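Local coordinates for protein beta-N-acetylhexosaminidase (Arthrobacter aurescens, PDB 3RCN) that probably hydrolyses terminal non-reducing N-acetyl-D-hexosamine residues from N-acetyl-beta-D-hexosaminides, as a glycoside hydrolase of family 20, at residues 7-12 and 495-500; 14-19 and 131-136; 22-27 and 125-130; 53-58 and 120-125; 65-70 and 86-91. One frame throughout, in Å; residues are numbered along the deposited sequence.

Interaction 1. Residues 7-12 and 495-500; sequences FHQLIP and LTRLTG
R497, on helix 491-508, lays its side chain against the backbone of H8, Q9 and L10, in the irregular segment that precedes strand 16-26. R497 CB starts 4.0 Å from Q9 O. R497 CG follows at 3.9 Å from Q9 CA, and the chain then passes the carbonyl of H8, with R497 CD 3.4 Å from H8 O. A bend at chi3 (-72°) carries the guanidinium on toward L10. NE is held by a salt bridge to E493, one helical turn earlier. R497 NH1 reaches L10 O at 2.6 Å, near the plane of the guanidinium and at its edge; the N-H...O angle of 124° makes this a weak bond. R497 NH1 also lies 3.9 Å from H8 NE2, the imidazole plane turned 72° from that of the guanidinium, and 3.7 Å from I11 CG1. NH2 ends the chain in a second salt bridge, to E480. The two salt bridges and the weak bond hold the rotation of the guanidinium, and the glutamates balance its buried charge. Q9 runs the other way past R497, so that Q9 NE2 comes 3.8 Å from G500 CA, while I11 CD1 makes a looser apolar contact with L498 CD1 at 4.3 Å. The contact joins residues close to the N-terminus to a helix almost five hundred residues later. I11 also touches F494 and H502 of helix 491-508 and E480 of helix 474-483, so it is wedged between both helices, and P12, preceded by a cis peptide bond, continues along helix 474-483 at S479 and W483.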
# COMPACT_ATOMS: atom_id res chain seq x y z
N PHE A 7 34.34 -1.71 -9.38
CA PHE A 7 33.28 -2.50 -8.76
C PHE A 7 32.18 -1.68 -8.08
O PHE A 7 32.44 -0.89 -7.18
CB PHE A 7 33.85 -3.51 -7.78
CG PHE A 7 32.82 -4.43 -7.21
CD1 PHE A 7 32.43 -5.57 -7.90
CD2 PHE A 7 32.21 -4.15 -5.99
CE1 PHE A 7 31.47 -6.42 -7.38
CE2 PHE A 7 31.25 -5.00 -5.47
CZ PHE A 7 30.88 -6.13 -6.16
N HIS A 8 30.95 -1.90 -8.52
CA HIS A 8 29.77 -1.30 -7.91
C HIS A 8 28.63 -2.27 -8.12
O HIS A 8 28.66 -3.09 -9.03
CB HIS A 8 29.42 0.02 -8.58
CG HIS A 8 28.71 -0.14 -9.89
ND1 HIS A 8 29.32 0.09 -11.10
CD2 HIS A 8 27.45 -0.54 -10.17
CE1 HIS A 8 28.46 -0.16 -12.07
NE2 HIS A 8 27.32 -0.55 -11.53
N GLN A 9 27.66 -2.23 -7.21
CA GLN A 9 26.41 -2.97 -7.37
C GLN A 9 25.14 -2.25 -7.84
O GLN A 9 24.04 -2.80 -7.73
CB GLN A 9 26.21 -3.98 -6.25
CG GLN A 9 27.36 -4.97 -6.27
CD GLN A 9 27.28 -6.02 -5.20
OE1 GLN A 9 27.08 -5.72 -4.02
NE2 GLN A 9 27.42 -7.27 -5.61
N LEU A 10 25.28 -0.98 -8.23
CA LEU A 10 24.18 -0.15 -8.73
C LEU A 10 23.36 -0.72 -9.90
O LEU A 10 23.93 -1.19 -10.89
CB LEU A 10 24.73 1.20 -9.18
CG LEU A 10 25.62 1.88 -8.15
CD1 LEU A 10 26.35 3.01 -8.81
CD2 LEU A 10 24.78 2.39 -6.98
N ILE A 11 22.04 -0.66 -9.78
CA ILE A 11 21.19 -0.88 -10.94
C ILE A 11 20.16 0.24 -11.01
O ILE A 11 19.53 0.57 -10.00
CB ILE A 11 20.41 -2.20 -10.79
CG1 ILE A 11 21.33 -3.41 -10.94
CG2 ILE A 11 19.28 -2.30 -11.78
CD1 ILE A 11 20.66 -4.71 -10.62
N PRO A 12 19.92 0.79 -12.22
CA PRO A 12 20.66 0.57 -13.48
C PRO A 12 22.13 0.99 -13.36
O PRO A 12 22.43 1.96 -12.68
CB PRO A 12 19.98 1.54 -14.46
CG PRO A 12 18.72 1.99 -13.79
CD PRO A 12 18.96 1.90 -12.32
N LEU A 495 23.66 -10.41 -13.05
CA LEU A 495 23.11 -11.28 -12.01
C LEU A 495 23.75 -11.06 -10.66
O LEU A 495 23.06 -11.00 -9.64
CB LEU A 495 23.30 -12.75 -12.39
CG LEU A 495 22.16 -13.38 -13.17
CD1 LEU A 495 22.35 -14.89 -13.17
CD2 LEU A 495 20.84 -13.00 -12.53
N THR A 496 25.07 -10.97 -10.66
CA THR A 496 25.83 -10.78 -9.44
C THR A 496 25.46 -9.46 -8.77
O THR A 496 25.42 -9.37 -7.55
CB THR A 496 27.36 -10.85 -9.71
OG1 THR A 496 27.81 -9.63 -10.32
CG2 THR A 496 27.68 -12.02 -10.63
N ARG A 497 25.17 -8.43 -9.55
CA ARG A 497 24.67 -7.20 -8.95
C ARG A 497 23.23 -7.37 -8.43
O ARG A 497 22.87 -6.86 -7.36
CB ARG A 497 24.79 -6.03 -9.92
CG ARG A 497 26.23 -5.64 -10.14
CD ARG A 497 26.34 -4.43 -11.06
NE ARG A 497 26.02 -4.77 -12.44
CZ ARG A 497 25.17 -4.08 -13.19
NH1 ARG A 497 24.56 -3.01 -12.69
NH2 ARG A 497 24.94 -4.45 -14.45
N LEU A 498 22.41 -8.10 -9.19
CA LEU A 498 21.01 -8.31 -8.84
C LEU A 498 20.90 -9.05 -7.52
O LEU A 498 20.31 -8.56 -6.55
CB LEU A 498 20.29 -9.10 -9.94
CG LEU A 498 18.80 -9.32 -9.74
CD1 LEU A 498 18.05 -8.01 -9.90
CD2 LEU A 498 18.26 -10.34 -10.70
N THR A 499 21.50 -10.23 -7.47
CA THR A 499 21.48 -11.07 -6.28
C THR A 499 22.32 -10.47 -5.16
O THR A 499 21.92 -10.51 -4.00
CB THR A 499 21.98 -12.47 -6.61
OG1 THR A 499 23.35 -12.39 -6.99
CG2 THR A 499 21.18 -13.06 -7.76
N GLY A 500 23.47 -9.90 -5.51
CA GLY A 500 24.37 -9.30 -4.54
C GLY A 500 23.79 -8.14 -3.75
O GLY A 500 23.98 -8.07 -2.53

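Interaction 2. Residues 14-19 and 131-136; sequences PWSFSA and SVEDKP
S16 pairs with E133 and S18 with S131 in antiparallel strands 16-26 and 125-134 of the mixed sheet of the family 20 domain 2, where strand 16-26 is outermost within this chain. Each is a hydrogen-bonded pair, so four backbone bonds satisfy both N-H and C=O groups: S16 N to E133 O is 3.0 Å, and S131 N to S18 O is 2.9 Å. Between them lies the non-hydrogen-bonded pair F17 and V132. Where the strand pairing gives way to loop, D134 takes over. D134 OD1 accepts W15 N at 3.1 Å, met from above the carboxylate plane, and also accepts the indole N-H of W483; OD2 has a weak bond to Y80. The indole nitrogen of W15 goes to W483 O, so W15 and D134 are both tied to W483 at the C-terminal end of helix 474-483. One face of W15 carries K135: K135 CD sits 3.6 Å from the centroid of the five-membered ring in a CH-pi contact, and K135 NZ lies 4.2 Å from that of the six-membered ring, a cation-pi pair. Bends at chi2 to chi4 fold the lysine over the indole. With an alanine here instead of W15, the carbonyl of W483 would probably lose this donor, and K135 the ring that holds its bent chain. On the face shared by F17 and V132, P14 CB packs 3.5 Å from V132 CG1.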
# COMPACT_ATOMS: atom_id res chain seq x y z
N PRO A 14 25.40 2.90 -13.98
CA PRO A 14 25.70 4.25 -14.48
C PRO A 14 26.64 4.18 -15.68
O PRO A 14 27.25 3.14 -15.92
CB PRO A 14 26.43 4.92 -13.31
CG PRO A 14 26.36 3.95 -12.17
CD PRO A 14 26.14 2.60 -12.74
N TRP A 15 26.76 5.26 -16.43
CA TRP A 15 27.59 5.23 -17.63
C TRP A 15 29.09 5.16 -17.33
O TRP A 15 29.80 4.39 -17.96
CB TRP A 15 27.22 6.36 -18.59
CG TRP A 15 26.03 6.00 -19.43
CD1 TRP A 15 24.78 5.70 -18.98
CD2 TRP A 15 25.99 5.88 -20.85
NE1 TRP A 15 23.95 5.41 -20.04
CE2 TRP A 15 24.67 5.51 -21.20
CE3 TRP A 15 26.93 6.05 -21.87
CZ2 TRP A 15 24.27 5.32 -22.52
CZ3 TRP A 15 26.53 5.86 -23.18
CH2 TRP A 15 25.21 5.50 -23.49
N SER A 16 29.56 5.96 -16.37
CA SER A 16 30.94 5.81 -15.88
C SER A 16 31.04 5.82 -14.35
O SER A 16 30.37 6.59 -13.67
CB SER A 16 31.87 6.88 -16.49
OG SER A 16 31.61 8.16 -15.94
N PHE A 17 31.88 4.94 -13.82
CA PHE A 17 32.02 4.79 -12.37
C PHE A 17 33.47 4.57 -11.96
O PHE A 17 34.16 3.73 -12.54
CB PHE A 17 31.15 3.63 -11.88
CG PHE A 17 31.31 3.31 -10.42
CD1 PHE A 17 32.28 2.41 -9.98
CD2 PHE A 17 30.47 3.88 -9.48
CE1 PHE A 17 32.42 2.10 -8.62
CE2 PHE A 17 30.61 3.58 -8.12
CZ PHE A 17 31.59 2.68 -7.70
N SER A 18 33.94 5.32 -10.97
CA SER A 18 35.26 5.11 -10.38
C SER A 18 35.23 5.20 -8.86
O SER A 18 34.67 6.14 -8.30
CB SER A 18 36.27 6.13 -10.92
OG SER A 18 37.43 6.16 -10.10
N ALA A 19 35.84 4.23 -8.19
CA ALA A 19 35.88 4.27 -6.73
C ALA A 19 37.14 4.96 -6.23
O ALA A 19 38.24 4.72 -6.74
CB ALA A 19 35.77 2.86 -6.15
N SER A 131 33.33 8.62 -7.86
CA SER A 131 32.94 9.60 -8.86
C SER A 131 32.05 8.89 -9.85
O SER A 131 32.44 7.86 -10.41
CB SER A 131 34.18 10.15 -9.57
OG SER A 131 35.25 10.34 -8.65
N VAL A 132 30.86 9.42 -10.07
CA VAL A 132 29.93 8.86 -11.05
C VAL A 132 29.49 9.90 -12.07
O VAL A 132 29.18 11.03 -11.72
CB VAL A 132 28.68 8.27 -10.38
CG1 VAL A 132 27.82 7.54 -11.41
CG2 VAL A 132 29.06 7.36 -9.25
N GLU A 133 29.45 9.50 -13.34
CA GLU A 133 28.88 10.34 -14.39
C GLU A 133 27.82 9.55 -15.15
O GLU A 133 28.09 8.45 -15.63
CB GLU A 133 29.96 10.85 -15.33
CG GLU A 133 30.82 11.95 -14.72
CD GLU A 133 32.03 12.29 -15.57
OE1 GLU A 133 32.00 12.01 -16.79
OE2 GLU A 133 33.01 12.84 -15.01
N ASP A 134 26.63 10.12 -15.26
CA ASP A 134 25.47 9.35 -15.68
C ASP A 134 24.46 10.13 -16.52
O ASP A 134 24.19 11.30 -16.26
CB ASP A 134 24.77 8.80 -14.44
CG ASP A 134 24.16 7.44 -14.66
OD1 ASP A 134 24.21 6.95 -15.81
OD2 ASP A 134 23.64 6.85 -13.70
N LYS A 135 23.92 9.47 -17.55
CA LYS A 135 22.82 9.99 -18.35
C LYS A 135 21.94 8.83 -18.83
O LYS A 135 22.38 7.68 -18.83
CB LYS A 135 23.34 10.82 -19.53
CG LYS A 135 23.62 10.02 -20.80
CD LYS A 135 24.91 9.21 -20.72
CE LYS A 135 25.92 9.69 -21.76
NZ LYS A 135 25.31 9.79 -23.13
N PRO A 136 20.68 9.11 -19.18
CA PRO A 136 19.83 8.08 -19.79
C PRO A 136 20.18 7.77 -21.25
O PRO A 136 20.46 8.69 -22.02
CB PRO A 136 18.42 8.68 -19.70
CG PRO A 136 18.64 10.14 -19.71
CD PRO A 136 19.96 10.39 -19.01

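Interaction 3. Residues 22-27 and 125-130; sequences GELELD and WSVPRV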
# COMPACT_ATOMS: atom_id res chain seq x y z
N GLY A 22 38.24 4.82 0.73
CA GLY A 22 37.56 5.08 1.98
C GLY A 22 36.07 5.36 1.91
O GLY A 22 35.39 5.07 0.91
N GLU A 23 35.57 5.93 3.00
CA GLU A 23 34.15 6.17 3.23
C GLU A 23 33.99 7.54 3.88
O GLU A 23 34.70 7.86 4.84
CB GLU A 23 33.59 5.11 4.18
CG GLU A 23 33.73 3.66 3.71
CD GLU A 23 32.42 3.09 3.17
OE1 GLU A 23 31.34 3.63 3.48
OE2 GLU A 23 32.47 2.08 2.42
N LEU A 24 33.06 8.34 3.38
CA LEU A 24 32.69 9.58 4.05
C LEU A 24 31.54 9.26 4.98
O LEU A 24 30.56 8.64 4.56
CB LEU A 24 32.26 10.65 3.05
CG LEU A 24 31.65 11.90 3.69
CD1 LEU A 24 32.72 12.75 4.31
CD2 LEU A 24 30.90 12.69 2.64
N GLU A 25 31.66 9.67 6.24
CA GLU A 25 30.63 9.38 7.24
C GLU A 25 29.66 10.54 7.37
O GLU A 25 30.07 11.70 7.52
CB GLU A 25 31.26 9.10 8.60
CG GLU A 25 31.34 7.62 8.96
CD GLU A 25 32.77 7.12 9.02
OE1 GLU A 25 33.14 6.27 8.19
OE2 GLU A 25 33.52 7.59 9.91
N LEU A 26 28.37 10.22 7.32
CA LEU A 26 27.33 11.21 7.50
C LEU A 26 26.70 11.03 8.87
O LEU A 26 26.22 9.96 9.20
CB LEU A 26 26.24 11.03 6.45
CG LEU A 26 26.65 10.94 4.99
CD1 LEU A 26 25.41 10.69 4.18
CD2 LEU A 26 27.36 12.20 4.53
N ASP A 27 26.72 12.10 9.66
CA ASP A 27 26.11 12.11 10.97
C ASP A 27 24.71 12.73 10.92
O ASP A 27 24.24 13.11 9.86
CB ASP A 27 26.99 12.87 11.96
CG ASP A 27 27.45 14.19 11.41
OD1 ASP A 27 26.60 15.08 11.22
OD2 ASP A 27 28.67 14.34 11.16
N TRP A 125 26.29 6.73 9.02
CA TRP A 125 26.15 5.94 7.82
C TRP A 125 27.36 6.29 7.02
O TRP A 125 27.96 7.34 7.23
CB TRP A 125 24.91 6.31 7.03
CG TRP A 125 23.62 6.04 7.71
CD1 TRP A 125 23.31 6.30 9.01
CD2 TRP A 125 22.45 5.47 7.12
NE1 TRP A 125 22.01 5.92 9.27
CE2 TRP A 125 21.46 5.40 8.12
CE3 TRP A 125 22.14 5.00 5.84
CZ2 TRP A 125 20.18 4.89 7.89
CZ3 TRP A 125 20.87 4.49 5.61
CH2 TRP A 125 19.91 4.44 6.62
N SER A 126 27.73 5.43 6.10
CA SER A 126 28.87 5.74 5.27
C SER A 126 28.58 5.62 3.79
O SER A 126 27.95 4.67 3.33
CB SER A 126 30.04 4.85 5.67
OG SER A 126 30.46 5.22 6.97
N VAL A 127 29.05 6.62 3.04
CA VAL A 127 29.04 6.58 1.59
C VAL A 127 30.46 6.34 1.10
O VAL A 127 31.36 7.13 1.37
CB VAL A 127 28.55 7.90 0.99
CG1 VAL A 127 27.10 7.79 0.59
CG2 VAL A 127 28.75 9.04 1.98
N PRO A 128 30.68 5.23 0.37
CA PRO A 128 32.00 5.01 -0.22
C PRO A 128 32.38 6.19 -1.11
O PRO A 128 31.50 6.78 -1.72
CB PRO A 128 31.81 3.74 -1.05
CG PRO A 128 30.32 3.57 -1.18
CD PRO A 128 29.73 4.16 0.04
N ARG A 129 33.66 6.55 -1.17
CA ARG A 129 34.05 7.69 -1.98
C ARG A 129 34.14 7.26 -3.44
O ARG A 129 34.92 6.36 -3.78
CB ARG A 129 35.36 8.31 -1.49
CG ARG A 129 35.21 9.05 -0.17
CD ARG A 129 36.41 9.94 0.12
NE ARG A 129 36.27 10.62 1.41
CZ ARG A 129 36.53 10.05 2.59
NH1 ARG A 129 36.93 8.79 2.64
NH2 ARG A 129 36.39 10.74 3.72
N VAL A 130 33.33 7.89 -4.28
CA VAL A 130 33.27 7.55 -5.70
C VAL A 130 33.05 8.78 -6.57
O VAL A 130 32.65 9.85 -6.09
CB VAL A 130 32.11 6.58 -6.02
CG1 VAL A 130 32.24 5.31 -5.23
CG2 VAL A 130 30.78 7.25 -5.74
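L24 and V127 form the tightly packed part of this antiparallel pair, where strand 23-26 runs beside strand 125-130 at the edge of the domain 2 sheet. Backbone bonds are doubled at this pair and again at L26 with W125: L24 N meets V127 O at 2.9 Å, and L26 N meets W125 O at 2.9 Å. On the inner face V127 CG2 touches L24 CB at 4.0 Å and L26 CG at 4.1 Å, the L26 and V127 side chains crossing at about a right angle. Helix 95-109 covers this face, its L109 lying against L26, W125 and V127.

The other face, with E23, E25, S126 and P128, is polar and much more exposed. Here S126 OG gives a hydrogen bond of 3.1 Å to E25 OE1, on the anti lone pair of the carboxylate. At the G22 end R129 N still bonds G22 O at 3.1 Å. The R129 side chain reaches back beside L24 and lays one guanidinium face against the E23-L24 backbone, and its NH1 has a weak bond to T21 O. G22 takes a backbone conformation (phi 88°) suited to glycine, at a corner in the chain.

With most of the bonds made by main-chain atoms, the register probably depends little on the exposed side chains. The sheet is two-faced: leucine and valine seal it against the helix, while a serine-glutamate bond borders the solvent on the polar face.

Interaction 4. Residues 53-58 and 120-125; sequences TGWDLA and VAVEGW
The ST turn that ends helix 39-53 brings T53 and W55 against W125, at the start of strand 125-134 in domain 2. T53 OG1 accepts the backbone N-H of W55, with W55 N at 2.8 Å, and also bonds L49 O within the helix; this leaves CG2 to reach W125. That methyl, T53 CG2, stands over the six-membered ring of W125, 3.9 Å from its centroid, as a CH-pi contact. W55 comes to the same face with its edge. The two indoles form a T-shaped pair, the six-membered ring of W55 lying 4.8 Å from the five-membered ring of W125 with the planes at 69°; W55 CZ2 and CH2 both point at W125 CD1. T53 CB in turn covers a face of W55, so methyl, edge and face interlock. Replacing W125 by a serine is likely to open a gap, leaving the T53 methyl and the edge of W55 without the ring they rest on. Beyond this cluster, D56 makes a salt bridge to R43 of the second subunit, so the same loop contributes to the dimer. From the loop before the strand, V122 O lies in the plane of the W55 indole, at its edge, 3.7 Å from W55 NE1.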
# COMPACT_ATOMS: atom_id res chain seq x y z
N THR A 53 16.66 7.65 8.03
CA THR A 53 17.63 7.92 9.09
C THR A 53 17.15 8.55 10.40
O THR A 53 17.89 8.54 11.38
CB THR A 53 18.71 8.87 8.60
OG1 THR A 53 18.14 10.18 8.43
CG2 THR A 53 19.33 8.37 7.30
N GLY A 54 15.93 9.07 10.45
CA GLY A 54 15.55 9.91 11.57
C GLY A 54 16.32 11.24 11.68
O GLY A 54 16.19 11.96 12.67
N TRP A 55 17.11 11.60 10.67
CA TRP A 55 17.81 12.89 10.72
C TRP A 55 16.96 14.11 10.35
O TRP A 55 15.96 13.99 9.64
CB TRP A 55 19.06 12.86 9.86
CG TRP A 55 20.03 11.82 10.23
CD1 TRP A 55 20.14 11.19 11.43
CD2 TRP A 55 21.03 11.25 9.39
NE1 TRP A 55 21.16 10.28 11.39
CE2 TRP A 55 21.73 10.29 10.14
CE3 TRP A 55 21.42 11.46 8.06
CZ2 TRP A 55 22.78 9.54 9.62
CZ3 TRP A 55 22.46 10.72 7.54
CH2 TRP A 55 23.13 9.77 8.32
N ASP A 56 17.36 15.28 10.84
CA ASP A 56 16.71 16.55 10.46
C ASP A 56 16.91 16.93 8.98
O ASP A 56 15.97 17.37 8.32
CB ASP A 56 17.21 17.69 11.34
CG ASP A 56 16.42 17.83 12.63
OD1 ASP A 56 16.46 18.91 13.24
OD2 ASP A 56 15.74 16.85 13.02
N LEU A 57 18.14 16.79 8.49
CA LEU A 57 18.47 17.15 7.10
C LEU A 57 18.01 18.56 6.75
O LEU A 57 17.39 18.79 5.72
CB LEU A 57 17.90 16.13 6.12
CG LEU A 57 18.65 14.80 6.19
CD1 LEU A 57 18.12 13.75 5.21
CD2 LEU A 57 20.15 15.05 5.98
N ALA A 58 18.35 19.51 7.62
CA ALA A 58 18.02 20.91 7.42
C ALA A 58 18.85 21.49 6.28
O ALA A 58 20.00 21.08 6.08
CB ALA A 58 18.28 21.70 8.70
N VAL A 120 18.24 0.81 11.33
CA VAL A 120 19.61 0.69 11.80
C VAL A 120 19.98 1.66 12.92
O VAL A 120 19.16 2.47 13.36
CB VAL A 120 20.61 0.81 10.63
CG1 VAL A 120 20.48 -0.39 9.70
CG2 VAL A 120 20.40 2.11 9.88
N ALA A 121 21.23 1.58 13.37
CA ALA A 121 21.72 2.35 14.51
C ALA A 121 21.62 3.87 14.32
O ALA A 121 21.26 4.59 15.25
CB ALA A 121 23.17 1.96 14.82
N VAL A 122 21.95 4.33 13.12
CA VAL A 122 21.94 5.75 12.79
C VAL A 122 22.97 6.60 13.55
O VAL A 122 22.89 7.83 13.58
CB VAL A 122 20.49 6.31 12.99
CG1 VAL A 122 20.45 7.59 13.86
CG2 VAL A 122 19.82 6.51 11.63
N GLU A 123 24.01 5.95 14.06
CA GLU A 123 25.11 6.68 14.70
C GLU A 123 25.92 7.34 13.60
O GLU A 123 26.22 8.54 13.64
CB GLU A 123 25.99 5.76 15.54
CG GLU A 123 25.26 5.07 16.69
CD GLU A 123 24.53 6.05 17.60
OE1 GLU A 123 24.97 7.22 17.71
OE2 GLU A 123 23.51 5.66 18.21
N GLY A 124 26.23 6.54 12.59
CA GLY A 124 26.74 7.08 11.35
C GLY A 124 26.36 6.15 10.21
O GLY A 124 26.13 4.95 10.40
N TRP A 125 26.29 6.73 9.02
CA TRP A 125 26.15 5.94 7.82
C TRP A 125 27.36 6.29 7.02
O TRP A 125 27.96 7.34 7.23
CB TRP A 125 24.91 6.31 7.03
CG TRP A 125 23.62 6.04 7.71
CD1 TRP A 125 23.31 6.30 9.01
CD2 TRP A 125 22.45 5.47 7.12
NE1 TRP A 125 22.01 5.92 9.27
CE2 TRP A 125 21.46 5.40 8.12
CE3 TRP A 125 22.14 5.00 5.84
CZ2 TRP A 125 20.18 4.89 7.89
CZ3 TRP A 125 20.87 4.49 5.61
CH2 TRP A 125 19.91 4.44 6.62

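Interaction 5. Residues 65-70 and 86-91; sequences AGIRLL and DAVVIS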
# COMPACT_ATOMS: atom_id res chain seq x y z
N ALA A 65 27.33 22.74 2.15
CA ALA A 65 26.50 21.71 2.78
C ALA A 65 27.06 20.30 2.64
O ALA A 65 27.90 20.03 1.78
CB ALA A 65 25.07 21.76 2.23
N GLY A 66 26.64 19.42 3.53
CA GLY A 66 27.07 18.03 3.49
C GLY A 66 26.67 17.34 2.21
O GLY A 66 27.49 16.66 1.58
N ILE A 67 25.40 17.50 1.84
CA ILE A 67 24.88 17.04 0.56
C ILE A 67 24.52 18.26 -0.28
O ILE A 67 23.57 18.97 0.05
CB ILE A 67 23.62 16.18 0.77
CG1 ILE A 67 23.93 14.99 1.65
CG2 ILE A 67 23.05 15.72 -0.56
CD1 ILE A 67 22.70 14.24 2.08
N ARG A 68 25.28 18.51 -1.34
CA ARG A 68 25.04 19.65 -2.24
C ARG A 68 24.48 19.20 -3.58
O ARG A 68 25.03 18.30 -4.22
CB ARG A 68 26.35 20.39 -2.51
CG ARG A 68 27.13 20.66 -1.26
CD ARG A 68 28.53 21.16 -1.53
NE ARG A 68 29.23 21.30 -0.26
CZ ARG A 68 30.54 21.26 -0.11
NH1 ARG A 68 31.34 21.09 -1.15
NH2 ARG A 68 31.06 21.38 1.11
N LEU A 69 23.37 19.82 -3.99
CA LEU A 69 22.83 19.61 -5.33
C LEU A 69 23.09 20.86 -6.17
O LEU A 69 22.46 21.90 -5.96
CB LEU A 69 21.33 19.30 -5.26
CG LEU A 69 20.93 18.30 -4.18
CD1 LEU A 69 19.42 18.15 -4.14
CD2 LEU A 69 21.62 16.95 -4.39
N LEU A 70 24.00 20.74 -7.13
CA LEU A 70 24.47 21.89 -7.90
C LEU A 70 24.08 21.85 -9.38
O LEU A 70 24.21 20.81 -10.03
CB LEU A 70 25.98 22.02 -7.77
CG LEU A 70 26.45 22.13 -6.32
CD1 LEU A 70 27.94 21.99 -6.26
CD2 LEU A 70 25.99 23.46 -5.72
N ASP A 86 35.16 15.32 0.89
CA ASP A 86 34.78 15.91 2.18
C ASP A 86 33.24 16.13 2.27
O ASP A 86 32.68 16.29 3.36
CB ASP A 86 35.53 17.22 2.42
CG ASP A 86 35.11 18.33 1.45
OD1 ASP A 86 35.43 18.23 0.24
OD2 ASP A 86 34.47 19.32 1.90
N ALA A 87 32.57 16.19 1.11
CA ALA A 87 31.10 16.26 1.03
C ALA A 87 30.52 15.42 -0.11
O ALA A 87 31.25 14.91 -0.96
CB ALA A 87 30.63 17.71 0.92
N VAL A 88 29.20 15.27 -0.11
CA VAL A 88 28.51 14.61 -1.21
C VAL A 88 28.01 15.66 -2.21
O VAL A 88 27.12 16.44 -1.89
CB VAL A 88 27.31 13.81 -0.69
CG1 VAL A 88 26.42 13.34 -1.83
CG2 VAL A 88 27.81 12.64 0.14
N VAL A 89 28.58 15.67 -3.41
CA VAL A 89 28.24 16.70 -4.39
C VAL A 89 27.58 16.13 -5.64
O VAL A 89 28.20 15.37 -6.39
CB VAL A 89 29.48 17.51 -4.80
CG1 VAL A 89 29.12 18.51 -5.89
CG2 VAL A 89 30.05 18.23 -3.60
N ILE A 90 26.32 16.49 -5.86
CA ILE A 90 25.58 16.03 -7.04
C ILE A 90 25.36 17.19 -7.98
O ILE A 90 24.63 18.12 -7.65
CB ILE A 90 24.21 15.44 -6.65
CG1 ILE A 90 24.39 14.19 -5.79
CG2 ILE A 90 23.41 15.08 -7.88
CD1 ILE A 90 23.09 13.69 -5.18
N SER A 91 26.00 17.13 -9.15
CA SER A 91 25.81 18.11 -10.23
C SER A 91 24.78 17.60 -11.25
O SER A 91 24.84 16.45 -11.67
CB SER A 91 27.13 18.36 -10.98
OG SER A 91 28.19 18.70 -10.10
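R68 and V88 take part in a run of four backbone hydrogen bonds that crosses from strand to strand. V88 N bonds G66 O, R68 N bonds V88 O at 2.8 Å, I90 N bonds R68 O, and L70 N closes the run on I90 O at 2.7 Å. R68, V88 and I90 each use both N-H and C=O toward the other strand. The CA-H groups of I67 and L69 add weaker contacts to V88 O and I90 O. This is the parallel pairing of strands 67-71 and 88-92 in the mixed sheet of domain 2, their short axes 15° apart. Apolar contacts divide between its faces. On one, L69 and I90 run alongside each other in the same direction, with L69 CD2 3.7 Å from I90 CD1; helix 39-53 touches I67 and L69 there, while L82 of strand 80-84 packs on V88 and I90. On the other, L70 CD1 meets V89 CG1 at 3.7 Å. Charged and polar contacts gather at the start of the strands. R68 returns to its own segment with a weak bond from NE to A65 O, and A87 CB sits over the centre of its guanidinium, 3.7 Å from R68 CZ. D86, poorly ordered, lies near this group, but R68 NH2 and D86 OD2, 4.1 Å apart, are too distant for a salt bridge.

How the interactions relate
Interactions 2 and 3 are successive parts of one strand pair, 16-26 with 125-134, their centres about 17 Å apart. Interaction 5 lies in the same six-stranded sheet; its centre is about 12 Å from that of interaction 3, and V88 touches L24 and V127. Interaction 4 shares W125 with interaction 3 and packs the loop after helix 39-53 against the sheet end. Interaction 1 touches interaction 2 through H8 on F17 and P14, and joins the N-terminal segment to helix 491-508. In chain order the contacts enclose one another, from 1 outermost through 2, 3 and 4 to 5, so the sequence separation falls from interaction 1 to interaction 5.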